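Local structure of salt-tolerant glutaminase (Micrococcus luteus, 3AGD) at residues Ala74-Gly79 with Ser227-Arg232. The protein probably catalyses the hydrolysis of L-glutamine to L-glutamate and ammonium, as a salt-tolerant member of the beta-lactamase-related glutaminase family. Sequence-based numbering, arbitrary orientation.
Sequences ALVDRG and SIVARR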
loop_
_atom_site.group_PDB
_atom_site.type_symbol
_atom_site.label_atom_id
_atom_site.label_comp_id
_atom_site.label_asym_id
_atom_site.label_seq_id
_atom_site.Cartn_x
_atom_site.Cartn_y
_atom_site.Cartn_z
ATOM N N ALA A 74 -18.745 -3.187 13.449
ATOM C CA ALA A 74 -19.163 -1.983 14.153
ATOM C C ALA A 74 -19.300 -0.814 13.189
ATOM O O ALA A 74 -20.254 -0.038 13.271
ATOM C CB ALA A 74 -18.159 -1.641 15.244
ATOM N N LEU A 75 -18.340 -0.684 12.278
ATOM C CA LEU A 75 -18.367 0.399 11.294
ATOM C C LEU A 75 -19.580 0.221 10.387
ATOM O O LEU A 75 -20.304 1.178 10.090
ATOM C CB LEU A 75 -17.065 0.397 10.479
ATOM C CG LEU A 75 -15.815 0.784 11.285
ATOM C CD1 LEU A 75 -14.545 0.307 10.595
ATOM C CD2 LEU A 75 -15.799 2.299 11.481
ATOM N N VAL A 76 -19.803 -1.011 9.949
ATOM C CA VAL A 76 -20.945 -1.315 9.096
ATOM C C VAL A 76 -22.251 -1.024 9.833
ATOM O O VAL A 76 -23.156 -0.396 9.297
ATOM C CB VAL A 76 -20.963 -2.805 8.688
ATOM C CG1 VAL A 76 -22.317 -3.164 8.075
ATOM C CG2 VAL A 76 -19.853 -3.078 7.691
ATOM N N ASP A 77 -22.333 -1.470 11.079
ATOM C CA ASP A 77 -23.545 -1.291 11.861
ATOM C C ASP A 77 -23.878 0.100 12.353
ATOM O O ASP A 77 -25.036 0.502 12.315
ATOM C CB ASP A 77 -23.534 -2.230 13.067
ATOM C CG ASP A 77 -23.555 -3.686 12.663
ATOM O OD1 ASP A 77 -24.203 -4.003 11.645
ATOM O OD2 ASP A 77 -22.939 -4.512 13.369
ATOM N N ARG A 78 -22.878 0.840 12.816
ATOM C CA ARG A 78 -23.131 2.164 13.375
ATOM C C ARG A 78 -22.632 3.355 12.567
ATOM O O ARG A 78 -22.991 4.492 12.862
ATOM C CB ARG A 78 -22.541 2.221 14.788
ATOM C CG ARG A 78 -23.029 1.099 15.698
ATOM C CD ARG A 78 -24.469 1.323 16.144
ATOM N NE ARG A 78 -24.547 2.143 17.347
ATOM C CZ ARG A 78 -24.144 1.742 18.549
ATOM N NH1 ARG A 78 -23.637 0.532 18.718
ATOM N NH2 ARG A 78 -24.242 2.556 19.586
ATOM N N GLY A 79 -21.819 3.101 11.547
ATOM C CA GLY A 79 -21.285 4.196 10.753
ATOM C C GLY A 79 -19.996 4.715 11.375
ATOM O O GLY A 79 -19.739 4.500 12.563
ATOM N N SER A 227 -15.744 -1.103 0.640
ATOM C CA SER A 227 -14.297 -0.976 0.512
ATOM C C SER A 227 -13.743 0.018 1.527
ATOM O O SER A 227 -12.679 -0.204 2.106
ATOM C CB SER A 227 -13.921 -0.525 -0.899
ATOM O OG SER A 227 -14.427 0.772 -1.149
ATOM N N ILE A 228 -14.468 1.111 1.749
ATOM C CA ILE A 228 -14.016 2.127 2.695
ATOM C C ILE A 228 -13.864 1.563 4.115
ATOM O O ILE A 228 -13.017 2.022 4.883
ATOM C CB ILE A 228 -14.973 3.345 2.704
ATOM C CG1 ILE A 228 -14.342 4.490 3.492
ATOM C CG2 ILE A 228 -16.321 2.956 3.302
ATOM C CD1 ILE A 228 -15.191 5.749 3.528
ATOM N N VAL A 229 -14.678 0.567 4.463
ATOM C CA VAL A 229 -14.586 -0.052 5.786
ATOM C C VAL A 229 -13.365 -0.964 5.814
ATOM O O VAL A 229 -12.607 -0.982 6.786
ATOM C CB VAL A 229 -15.845 -0.894 6.118
ATOM C CG1 VAL A 229 -15.545 -1.844 7.276
ATOM C CG2 VAL A 229 -17.010 0.033 6.489
ATOM N N ALA A 230 -13.179 -1.725 4.741
ATOM C CA ALA A 230 -12.047 -2.636 4.652
ATOM C C ALA A 230 -10.738 -1.852 4.759
ATOM O O ALA A 230 -9.818 -2.255 5.470
ATOM C CB ALA A 230 -12.099 -3.402 3.338
ATOM N N ARG A 231 -10.672 -0.722 4.061
ATOM C CA ARG A 231 -9.480 0.122 4.063
ATOM C C ARG A 231 -9.138 0.644 5.455
ATOM O O ARG A 231 -7.967 0.717 5.829
ATOM C CB ARG A 231 -9.669 1.309 3.115
ATOM C CG ARG A 231 -9.255 1.060 1.671
ATOM C CD ARG A 231 -9.487 2.319 0.844
ATOM N NE ARG A 231 -9.443 3.505 1.696
ATOM C CZ ARG A 231 -10.408 4.418 1.766
ATOM N NH1 ARG A 231 -11.500 4.295 1.022
ATOM N NH2 ARG A 231 -10.296 5.437 2.605
ATOM N N ARG A 232 -10.165 1.019 6.208
ATOM C CA ARG A 232 -9.971 1.532 7.556
ATOM C C ARG A 232 -9.423 0.429 8.454
ATOM O O ARG A 232 -8.541 0.662 9.279
ATOM C CB ARG A 232 -11.303 2.053 8.119
ATOM C CG ARG A 232 -11.332 2.238 9.642
ATOM C CD ARG A 232 -10.351 3.293 10.140
ATOM N NE ARG A 232 -10.824 4.662 9.940
ATOM C CZ ARG A 232 -11.786 5.247 10.655
ATOM N NH1 ARG A 232 -12.397 4.590 11.634
ATOM N NH2 ARG A 232 -12.132 6.500 10.397
#
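Leu75 lies between Val229 and Arg232, which sit three residues, about one helical turn, apart, and touches both with different atoms. Its CB meets Val229 CG2 at 4.0 Å, while CD1 reaches past Val229 CG1 (4.1 Å) to the Arg232 methylene CG at 3.9 Å. The leucine and valine side chains pass each other in opposite directions, whereas Leu75 and Arg232 cross nearly at right angles. Val229 turns both methyls to the leucine: CG1 stands opposite the backbone N (chi1 163°), and CG2, set beside that N, meets Leu75 CB and the more exposed Val76, whose CG2 lies 4.4 Å from Val229 CG2. Arg232 starts out extended but bends at chi2 (64°) and chi3, which brings NH1 to 4.1 Å from Leu75 CD2. That charged end is held by a salt bridge from NH1 to Asp84 OD1 and a hydrogen bond from NH1 to Tyr71 OH. Phe80, on helix 80-84, packs against Leu75, Val229 and Arg232 alike, and Leu225 and Pro226 adjoin Val76 at the outer margin. The helices 67-78 and 227-240 are joined here within the glutaminase domain, away from the glutamate-binding residues, their local axes 10.3 Å apart and running 140° to each other; Gly79, with positive phi, follows the end of the first and takes the N-cap position of helix 80-84. No hydrogen bond links the two segments, so they adhere through apolar helix-to-helix packing, while the guanidinium of the buried Arg232 probably has its charge balanced by Asp84 and its aliphatic stem serves the leucine.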